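Local coordinates for hypothetical nigD-like protein (Bacteroides caccae, PDB 3QWN) that is of unproven function but, as a NigD-like protein with an N-terminal OB domain and a C-terminal beta sandwich, probably acts as a bacterial immunity protein or antitoxin, at residues Val10-Val15 / Arg161-Val166; Asp101-Trp106 / Asn113-Leu118; Phe185-Tyr190 / Gly200-Pro205. One frame throughout, in Å; residues are numbered along the deposited sequence.

Contact 1 (Val10-Val15 / Arg161-Val166); sequences VKLEFV and RAYLSV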
loop_
_atom_site.group_PDB
_atom_site.type_symbol
_atom_site.label_atom_id
_atom_site.label_comp_id
_atom_site.label_asym_id
_atom_site.label_seq_id
_atom_site.Cartn_x
_atom_site.Cartn_y
_atom_site.Cartn_z
ATOM N N VAL A 10 17.407 5.507 3.363
ATOM C CA VAL A 10 16.600 5.788 4.553
ATOM C C VAL A 10 15.575 4.665 4.750
ATOM O O VAL A 10 14.892 4.264 3.799
ATOM C CB VAL A 10 15.913 7.173 4.468
ATOM N N LYS A 11 15.497 4.145 5.984
ATOM C CA LYS A 11 14.552 3.108 6.385
ATOM C C LYS A 11 13.171 3.768 6.554
ATOM O O LYS A 11 13.031 4.730 7.310
ATOM C CB LYS A 11 15.033 2.410 7.677
ATOM C CG LYS A 11 14.386 1.048 7.934
ATOM N N LEU A 12 12.166 3.283 5.814
ATOM C CA LEU A 12 10.813 3.831 5.795
ATOM C C LEU A 12 9.795 2.860 6.326
ATOM O O LEU A 12 9.866 1.676 6.040
ATOM C CB LEU A 12 10.441 4.211 4.359
ATOM C CG LEU A 12 11.216 5.364 3.705
ATOM C CD1 LEU A 12 10.744 5.558 2.283
ATOM C CD2 LEU A 12 11.035 6.677 4.475
ATOM N N GLU A 13 8.829 3.358 7.062
ATOM C CA GLU A 13 7.728 2.568 7.618
ATOM C C GLU A 13 6.370 3.051 7.091
ATOM O O GLU A 13 6.220 4.233 6.810
ATOM C CB GLU A 13 7.701 2.718 9.138
ATOM C CG GLU A 13 8.594 1.788 9.934
ATOM C CD GLU A 13 8.438 1.967 11.438
ATOM O OE1 GLU A 13 7.295 1.867 11.964
ATOM O OE2 GLU A 13 9.472 2.280 12.075
ATOM N N PHE A 14 5.385 2.150 7.010
ATOM C CA PHE A 14 3.983 2.431 6.678
ATOM C C PHE A 14 3.363 2.972 7.937
ATOM O O PHE A 14 3.370 2.280 8.962
ATOM C CB PHE A 14 3.245 1.125 6.215
ATOM C CG PHE A 14 3.596 0.610 4.834
ATOM C CD1 PHE A 14 4.825 0.002 4.589
ATOM C CD2 PHE A 14 2.700 0.744 3.774
ATOM C CE1 PHE A 14 5.167 -0.424 3.296
ATOM C CE2 PHE A 14 3.033 0.289 2.491
ATOM C CZ PHE A 14 4.253 -0.314 2.267
ATOM N N VAL A 15 2.869 4.203 7.897
ATOM C CA VAL A 15 2.231 4.870 9.052
ATOM C C VAL A 15 1.041 5.668 8.552
ATOM O O VAL A 15 0.819 5.827 7.328
ATOM C CB VAL A 15 3.226 5.802 9.855
ATOM C CG1 VAL A 15 4.415 5.029 10.452
ATOM C CG2 VAL A 15 3.706 7.001 9.022
ATOM N N ARG A 161 11.926 1.406 -5.364
ATOM C CA ARG A 161 10.834 0.821 -4.602
ATOM C C ARG A 161 9.590 1.634 -4.743
ATOM O O ARG A 161 9.652 2.866 -4.884
ATOM C CB ARG A 161 11.184 0.730 -3.117
ATOM C CG ARG A 161 12.132 -0.417 -2.811
ATOM C CD ARG A 161 12.315 -0.597 -1.333
ATOM N NE ARG A 161 13.115 -1.791 -1.072
ATOM C CZ ARG A 161 13.247 -2.354 0.118
ATOM N NH1 ARG A 161 12.626 -1.841 1.176
ATOM N NH2 ARG A 161 13.978 -3.450 0.261
ATOM N N ALA A 162 8.452 0.944 -4.719
ATOM C CA ALA A 162 7.116 1.531 -4.725
ATOM C C ALA A 162 6.371 0.953 -3.544
ATOM O O ALA A 162 6.618 -0.181 -3.144
ATOM C CB ALA A 162 6.404 1.271 -6.026
ATOM N N TYR A 163 5.508 1.759 -2.951
ATOM C CA TYR A 163 4.782 1.378 -1.755
ATOM C C TYR A 163 3.292 1.474 -1.999
ATOM O O TYR A 163 2.812 2.524 -2.388
ATOM C CB TYR A 163 5.220 2.289 -0.585
ATOM C CG TYR A 163 6.718 2.277 -0.374
ATOM C CD1 TYR A 163 7.332 1.272 0.375
ATOM C CD2 TYR A 163 7.533 3.260 -0.943
ATOM C CE1 TYR A 163 8.721 1.262 0.576
ATOM C CE2 TYR A 163 8.922 3.249 -0.760
ATOM C CZ TYR A 163 9.507 2.269 0.021
ATOM O OH TYR A 163 10.871 2.299 0.218
ATOM N N LEU A 164 2.569 0.370 -1.769
ATOM C CA LEU A 164 1.119 0.293 -1.924
ATOM C C LEU A 164 0.438 -0.134 -0.615
ATOM O O LEU A 164 0.928 -1.006 0.077
ATOM C CB LEU A 164 0.755 -0.721 -3.040
ATOM C CG LEU A 164 0.701 -0.208 -4.482
ATOM C CD1 LEU A 164 2.099 0.091 -5.046
ATOM C CD2 LEU A 164 0.036 -1.203 -5.351
ATOM N N SER A 165 -0.704 0.466 -0.300
ATOM C CA SER A 165 -1.538 0.106 0.842
ATOM C C SER A 165 -2.928 -0.012 0.285
ATOM O O SER A 165 -3.545 1.010 -0.027
ATOM C CB SER A 165 -1.447 1.143 1.958
ATOM O OG SER A 165 -0.541 0.765 2.979
ATOM N N VAL A 166 -3.354 -1.243 -0.012
ATOM C CA VAL A 166 -4.661 -1.507 -0.600
ATOM C C VAL A 166 -5.732 -1.485 0.514
ATOM O O VAL A 166 -5.720 -2.394 1.357
ATOM C CB VAL A 166 -4.702 -2.850 -1.392
ATOM C CG1 VAL A 166 -6.028 -3.002 -2.119
ATOM C CG2 VAL A 166 -3.540 -2.964 -2.369
#

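Contact 2 (Asp101-Trp106 / Asn113-Leu118); sequences DVVSIW and NMILNL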
loop_
_atom_site.group_PDB
_atom_site.type_symbol
_atom_site.label_atom_id
_atom_site.label_comp_id
_atom_site.label_asym_id
_atom_site.label_seq_id
_atom_site.Cartn_x
_atom_site.Cartn_y
_atom_site.Cartn_z
ATOM N N ASP A 101 8.679 -6.703 -8.962
ATOM C CA ASP A 101 9.019 -7.736 -8.001
ATOM C C ASP A 101 8.338 -7.370 -6.689
ATOM O O ASP A 101 8.204 -6.184 -6.374
ATOM C CB ASP A 101 10.543 -7.880 -7.809
ATOM C CG ASP A 101 11.306 -8.423 -9.003
ATOM O OD1 ASP A 101 10.699 -9.168 -9.821
ATOM O OD2 ASP A 101 12.500 -8.128 -9.113
ATOM N N VAL A 102 7.877 -8.365 -5.943
ATOM C CA VAL A 102 7.322 -8.108 -4.621
ATOM C C VAL A 102 8.485 -8.316 -3.629
ATOM O O VAL A 102 9.068 -9.397 -3.600
ATOM C CB VAL A 102 6.075 -8.953 -4.286
ATOM C CG1 VAL A 102 5.683 -8.788 -2.812
ATOM C CG2 VAL A 102 4.907 -8.602 -5.217
ATOM N N VAL A 103 8.863 -7.267 -2.880
ATOM C CA VAL A 103 9.932 -7.341 -1.869
ATOM C C VAL A 103 9.351 -7.908 -0.561
ATOM O O VAL A 103 9.946 -8.776 0.042
ATOM C CB VAL A 103 10.567 -5.933 -1.646
ATOM C CG1 VAL A 103 11.586 -5.960 -0.508
ATOM C CG2 VAL A 103 11.207 -5.433 -2.930
ATOM N N SER A 104 8.212 -7.363 -0.112
ATOM C CA SER A 104 7.521 -7.724 1.113
ATOM C C SER A 104 6.028 -7.430 0.926
ATOM O O SER A 104 5.688 -6.504 0.211
ATOM C CB SER A 104 8.121 -6.968 2.289
ATOM O OG SER A 104 7.556 -7.293 3.550
ATOM N N ILE A 105 5.151 -8.276 1.459
ATOM C CA ILE A 105 3.689 -8.141 1.327
ATOM C C ILE A 105 3.045 -8.678 2.618
ATOM O O ILE A 105 3.488 -9.702 3.151
ATOM C CB ILE A 105 3.169 -8.875 0.043
ATOM C CG1 ILE A 105 1.653 -8.579 -0.204
ATOM C CG2 ILE A 105 3.541 -10.398 0.012
ATOM C CD1 ILE A 105 1.181 -8.895 -1.602
ATOM N N TRP A 106 2.085 -7.951 3.172
ATOM C CA TRP A 106 1.448 -8.367 4.427
ATOM C C TRP A 106 0.164 -7.615 4.679
ATOM O O TRP A 106 -0.040 -6.498 4.189
ATOM C CB TRP A 106 2.398 -8.168 5.648
ATOM C CG TRP A 106 2.664 -6.725 5.987
ATOM C CD1 TRP A 106 2.020 -5.976 6.926
ATOM C CD2 TRP A 106 3.577 -5.841 5.326
ATOM N NE1 TRP A 106 2.456 -4.676 6.876
ATOM C CE2 TRP A 106 3.430 -4.569 5.916
ATOM C CE3 TRP A 106 4.555 -6.013 4.327
ATOM C CZ2 TRP A 106 4.210 -3.470 5.531
ATOM C CZ3 TRP A 106 5.288 -4.912 3.905
ATOM C CH2 TRP A 106 5.094 -3.654 4.485
ATOM N N ASN A 113 -0.602 -4.339 2.536
ATOM C CA ASN A 113 0.604 -3.541 2.285
ATOM C C ASN A 113 1.638 -4.303 1.488
ATOM O O ASN A 113 1.742 -5.514 1.603
ATOM C CB ASN A 113 1.233 -3.043 3.588
ATOM C CG ASN A 113 0.201 -2.584 4.559
ATOM O OD1 ASN A 113 -0.344 -1.531 4.411
ATOM N ND2 ASN A 113 -0.227 -3.442 5.451
HETATM N N MSE A 114 2.362 -3.594 0.652
HETATM C CA MSE A 114 3.392 -4.206 -0.146
HETATM C C MSE A 114 4.425 -3.207 -0.543
HETATM O O MSE A 114 4.123 -2.024 -0.765
HETATM C CB MSE A 114 2.856 -4.955 -1.398
HETATM C CG MSE A 114 2.332 -4.075 -2.528
HETATM SE SE MSE A 114 1.295 -5.165 -3.830
HETATM C CE MSE A 114 -0.256 -5.522 -2.699
ATOM N N ILE A 115 5.662 -3.725 -0.621
ATOM C CA ILE A 115 6.848 -3.044 -1.105
ATOM C C ILE A 115 7.187 -3.720 -2.421
ATOM O O ILE A 115 7.387 -4.939 -2.466
ATOM C CB ILE A 115 8.013 -3.086 -0.103
ATOM C CG1 ILE A 115 7.600 -2.496 1.263
ATOM C CG2 ILE A 115 9.221 -2.379 -0.696
ATOM C CD1 ILE A 115 8.679 -2.645 2.374
ATOM N N LEU A 116 7.209 -2.937 -3.495
ATOM C CA LEU A 116 7.543 -3.447 -4.815
ATOM C C LEU A 116 8.900 -2.964 -5.248
ATOM O O LEU A 116 9.349 -1.907 -4.813
ATOM C CB LEU A 116 6.495 -3.007 -5.861
ATOM C CG LEU A 116 5.015 -3.285 -5.575
ATOM C CD1 LEU A 116 4.149 -2.704 -6.677
ATOM C CD2 LEU A 116 4.740 -4.797 -5.407
ATOM N N ASN A 117 9.556 -3.730 -6.111
ATOM C CA ASN A 117 10.781 -3.282 -6.752
ATOM C C ASN A 117 10.482 -3.157 -8.230
ATOM O O ASN A 117 9.938 -4.078 -8.858
ATOM C CB ASN A 117 12.023 -4.151 -6.494
ATOM C CG ASN A 117 13.264 -3.452 -6.998
ATOM O OD1 ASN A 117 13.720 -2.440 -6.429
ATOM N ND2 ASN A 117 13.744 -3.879 -8.167
ATOM N N LEU A 118 10.804 -1.987 -8.758
ATOM C CA LEU A 118 10.614 -1.553 -10.136
ATOM C C LEU A 118 11.937 -1.225 -10.767
ATOM O O LEU A 118 12.863 -0.802 -10.074
ATOM C CB LEU A 118 9.787 -0.237 -10.103
ATOM C CG LEU A 118 8.291 -0.303 -10.135
ATOM C CD1 LEU A 118 7.732 -0.835 -8.826
ATOM C CD2 LEU A 118 7.754 1.071 -10.343
#

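Contact 3 (Phe185-Tyr190 / Gly200-Pro205); sequences FKYYTY and GKYCNP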
loop_
_atom_site.group_PDB
_atom_site.type_symbol
_atom_site.label_atom_id
_atom_site.label_comp_id
_atom_site.label_asym_id
_atom_site.label_seq_id
_atom_site.Cartn_x
_atom_site.Cartn_y
_atom_site.Cartn_z
ATOM N N PHE A 185 -3.687 -12.498 -4.247
ATOM C CA PHE A 185 -3.025 -11.463 -5.028
ATOM C C PHE A 185 -2.119 -12.042 -6.121
ATOM O O PHE A 185 -1.244 -12.858 -5.845
ATOM C CB PHE A 185 -2.220 -10.525 -4.096
ATOM C CG PHE A 185 -1.420 -9.458 -4.803
ATOM C CD1 PHE A 185 -2.043 -8.328 -5.328
ATOM C CD2 PHE A 185 -0.040 -9.581 -4.946
ATOM C CE1 PHE A 185 -1.298 -7.350 -5.985
ATOM C CE2 PHE A 185 0.707 -8.590 -5.597
ATOM C CZ PHE A 185 0.069 -7.482 -6.111
ATOM N N LYS A 186 -2.335 -11.579 -7.365
ATOM C CA LYS A 186 -1.559 -11.919 -8.557
ATOM C C LYS A 186 -0.879 -10.671 -9.105
ATOM O O LYS A 186 -1.368 -9.553 -8.908
ATOM C CB LYS A 186 -2.449 -12.545 -9.632
ATOM C CG LYS A 186 -2.710 -14.032 -9.439
ATOM C CD LYS A 186 -3.620 -14.589 -10.527
ATOM C CE LYS A 186 -4.238 -15.910 -10.141
ATOM N NZ LYS A 186 -4.943 -16.551 -11.285
ATOM N N TYR A 187 0.244 -10.852 -9.796
ATOM C CA TYR A 187 1.006 -9.731 -10.377
ATOM C C TYR A 187 1.931 -10.267 -11.458
ATOM O O TYR A 187 2.376 -11.423 -11.369
ATOM C CB TYR A 187 1.826 -8.971 -9.283
ATOM C CG TYR A 187 2.977 -9.775 -8.696
ATOM C CD1 TYR A 187 2.744 -10.835 -7.820
ATOM C CD2 TYR A 187 4.299 -9.487 -9.034
ATOM C CE1 TYR A 187 3.799 -11.595 -7.307
ATOM C CE2 TYR A 187 5.358 -10.253 -8.540
ATOM C CZ TYR A 187 5.108 -11.294 -7.664
ATOM O OH TYR A 187 6.178 -11.986 -7.127
ATOM N N TYR A 188 2.223 -9.440 -12.464
ATOM C CA TYR A 188 3.142 -9.827 -13.527
ATOM C C TYR A 188 4.550 -9.481 -13.117
ATOM O O TYR A 188 4.793 -8.410 -12.559
ATOM C CB TYR A 188 2.761 -9.182 -14.862
ATOM C CG TYR A 188 1.615 -9.895 -15.561
ATOM C CD1 TYR A 188 0.309 -9.799 -15.082
ATOM C CD2 TYR A 188 1.833 -10.647 -16.714
ATOM C CE1 TYR A 188 -0.750 -10.426 -15.732
ATOM C CE2 TYR A 188 0.783 -11.310 -17.357
ATOM C CZ TYR A 188 -0.513 -11.194 -16.864
ATOM O OH TYR A 188 -1.592 -11.815 -17.471
ATOM N N THR A 189 5.464 -10.406 -13.352
ATOM C CA THR A 189 6.888 -10.315 -13.012
ATOM C C THR A 189 7.704 -11.012 -14.104
ATOM O O THR A 189 7.130 -11.709 -14.944
ATOM C CB THR A 189 7.122 -10.941 -11.607
ATOM O OG1 THR A 189 8.408 -10.551 -11.109
ATOM C CG2 THR A 189 6.932 -12.459 -11.583
ATOM N N TYR A 190 9.023 -10.840 -14.101
ATOM C CA TYR A 190 9.881 -11.530 -15.069
ATOM C C TYR A 190 10.316 -12.869 -14.527
ATOM O O TYR A 190 10.661 -12.952 -13.351
ATOM C CB TYR A 190 11.127 -10.699 -15.410
ATOM C CG TYR A 190 10.865 -9.510 -16.307
ATOM C CD1 TYR A 190 10.345 -9.681 -17.595
ATOM C CD2 TYR A 190 11.188 -8.209 -15.894
ATOM C CE1 TYR A 190 10.127 -8.586 -18.435
ATOM C CE2 TYR A 190 10.983 -7.112 -16.730
ATOM C CZ TYR A 190 10.466 -7.306 -18.003
ATOM O OH TYR A 190 10.257 -6.229 -18.829
ATOM N N GLY A 200 1.269 -16.391 -9.347
ATOM C CA GLY A 200 0.242 -16.772 -8.388
ATOM C C GLY A 200 0.845 -17.158 -7.058
ATOM O O GLY A 200 0.183 -17.789 -6.247
ATOM N N LYS A 201 2.110 -16.780 -6.835
ATOM C CA LYS A 201 2.921 -17.005 -5.623
ATOM C C LYS A 201 2.148 -16.695 -4.326
ATOM O O LYS A 201 2.241 -17.463 -3.378
ATOM C CB LYS A 201 4.196 -16.122 -5.699
ATOM C CG LYS A 201 5.135 -16.231 -4.520
ATOM C CD LYS A 201 6.393 -15.387 -4.686
ATOM C CE LYS A 201 7.283 -15.544 -3.462
ATOM N NZ LYS A 201 8.694 -15.173 -3.739
ATOM N N TYR A 202 1.397 -15.578 -4.288
ATOM C CA TYR A 202 0.684 -15.117 -3.091
ATOM C C TYR A 202 -0.824 -15.520 -3.078
ATOM O O TYR A 202 -1.617 -14.953 -2.310
ATOM C CB TYR A 202 0.891 -13.596 -2.927
ATOM C CG TYR A 202 2.366 -13.231 -2.813
ATOM C CD1 TYR A 202 3.130 -13.658 -1.729
ATOM C CD2 TYR A 202 3.000 -12.471 -3.799
ATOM C CE1 TYR A 202 4.496 -13.379 -1.649
ATOM C CE2 TYR A 202 4.363 -12.168 -3.719
ATOM C CZ TYR A 202 5.107 -12.618 -2.635
ATOM O OH TYR A 202 6.457 -12.322 -2.533
ATOM N N CYS A 203 -1.189 -16.547 -3.890
ATOM C CA CYS A 203 -2.540 -17.096 -4.017
ATOM C C CYS A 203 -2.683 -18.392 -3.242
ATOM O O CYS A 203 -3.808 -18.828 -2.997
ATOM C CB CYS A 203 -2.886 -17.326 -5.478
ATOM S SG CYS A 203 -3.096 -15.818 -6.429
ATOM N N ASN A 204 -1.551 -19.048 -2.928
ATOM C CA ASN A 204 -1.557 -20.328 -2.245
ATOM C C ASN A 204 -0.870 -20.203 -0.877
ATOM O O ASN A 204 0.359 -20.051 -0.822
ATOM C CB ASN A 204 -0.902 -21.400 -3.125
ATOM C CG ASN A 204 -1.361 -21.325 -4.568
ATOM O OD1 ASN A 204 -2.490 -21.667 -4.922
ATOM N ND2 ASN A 204 -0.523 -20.784 -5.423
ATOM N N PRO A 205 -1.653 -20.188 0.242
ATOM C CA PRO A 205 -3.129 -20.325 0.332
ATOM C C PRO A 205 -3.902 -18.998 0.193
ATOM O O PRO A 205 -5.125 -19.010 0.139
ATOM C CB PRO A 205 -3.315 -20.888 1.741
ATOM C CG PRO A 205 -2.218 -20.215 2.544
ATOM C CD PRO A 205 -1.045 -20.059 1.587
HETATM O O HOH W 1 1.001 -13.694 -6.442
#

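Contact 1 (Val10-Val15 / Arg161-Val166)
Phe14 reaches across from strand 13-19 to strand 158-167 and lays the far rim of its ring against Tyr163, while the neighbouring rim meets Ser165. The two aromatic planes stand 74° apart with centroids separated by 6.0 Å, an oblique meeting that is neither a stack nor a T-shaped pair. The closest atoms are Phe14 CZ and Tyr163 CD1 at 3.9 Å, and seen from the tyrosine, Phe14 CZ lies at the ring edge. On the other flank of the phenylalanine, Ser165 OG sits near the ring plane, 3.3 Å from Phe14 CD2, and Leu164 O comes within 3.5 Å of Phe14 CE2. Tyr163 CG is anti to its own carbonyl carbon (chi1 -55°), which sends the phenol along the N-terminal segment until its OH lies 3.9 Å from Leu12 CD1; the two side chains cross at about a right angle. Met56, from strand 52-63, touches Leu12, Phe14 and Tyr163 alike, and the ring of Trp106 meets that of Phe14 edge-to-face. The strand axes stay 9.6 Å apart, too far for backbone pairing, and no hydrogen bond crosses. Ser165 OG is bonded to Asn113 OD1 and Arg54 NE, which fixes the hydroxyl at the Phe14 ring edge. Between 10-15 and 161-166 cohesion rests on side-chain contact, while Arg54 adds a polar link from the OB domain.

Contact 2 (Asp101-Trp106 / Asn113-Leu118)
Trp106 and Asn113 make up the closely packed end of this antiparallel pairing. The indole lies across the asparagine, with Asn113 CB over one face of its six-membered ring, 3.8 Å from the centroid and 24° off the normal, a CH-pi contact. Trp106 CG occupies the crowded position between backbone N and carbonyl carbon (chi1 69°), which folds the ring back over the neighbouring strand until Trp106 CH2 approaches Ile115 CG1. Beneath it, Trp106 O accepts a bond from Asn113 N at 2.8 Å and a weak one from Asn113 ND2. The amide oxygen, Asn113 OD1, turns to Ser165 OG and Arg54 NH2. On the face carrying Val102, Ile105, Met114 and Leu116, Ile105 and the selenomethionine Met114 run side by side, with Ile105 CD1 3.8 Å from Met114 CE; Phe185 touches both from strand 181-190.

At the opposite end the side-chain packing is looser and more exposed, as Asp101 and Val103 show, but the backbone bonds stay short: Asp101 N to Asn117 O measures 2.9 Å. Val103 touches Asn117 CB with CG2, at 3.9 Å, and Ile115 CG2 with CB.

Between the two ends the register slips by one residue. Ile115 O receives Val103 N at 2.8 Å and Ser104 N only weakly at 3.5 Å, and Val103 has helical backbone angles. Two residues facing one is the signature of a classic beta bulge, here set into the hairpin of strands 101-108 and 111-120 in the C-terminal beta sandwich domain.

Contact 3 (Phe185-Tyr190 / Gly200-Pro205)
Tyr187 and Tyr202 meet rim to rim, with ring planes 26° apart and centroids separated by 6.0 Å, so neither ring lies over the face of the other. Followed outward, Tyr187 starts with CB, beyond which CG stands between backbone N and carbonyl carbon (chi1 68°), and this torsion brings the ring round to the 200-205 segment. The first ring atom to meet it is Tyr187 CE1, 3.7 Å from Tyr202 CE2; CZ comes near the same carbon, and at the tip Tyr187 OH lies 3.9 Å from Tyr202 CE2, with Lys201 CD its next neighbour. Val102, Val100 and Leu147 touch this tyrosine from elsewhere in the domain.

The two segments belong to the hairpin of strands 181-190 and 196-209, and here the second strand breaks into a type I beta turn from Gly200 to Cys203, closed by Cys203 N bonding to Gly200 O at 3.0 Å. No direct hydrogen bond joins the segments at this break. A water bridges them, accepting from Tyr202 N at 2.9 Å and donating to Phe185 O, although its modelled approach to that oxygen is unusually short.

At the last residue of the turn, Cys203 SG fits against the first strand, 3.5 Å from both Lys186 CG and Phe185 O. Phe185 CD2 lies 4.3 Å from Tyr202 CD2, which is near the plane of the phenylalanine ring, at its edge.

Along the chain, contact 2 is nested inside the loop closed by contact 1, and contact 3 follows both. Contact 1 reaches the three-stranded sheet of contact 2, centre to centre about 9 Å away, through strand 158-167 alone; segment 10-15 lies on strand 13-19 of the OB domain. Ala162 O and Leu116 N, 2.8 Å apart, probably form a hydrogen bond within that sheet. Contact 3 belongs to the other sheet of the sandwich; its centre lies about 11 Å from that of contact 2, and Ile105 CG2 meets Tyr202 CE1 at 3.5 Å. Contacts 1 and 3, centres about 20 Å apart, do not touch. Contact 2 thus lies between the interdomain junction and the second sheet.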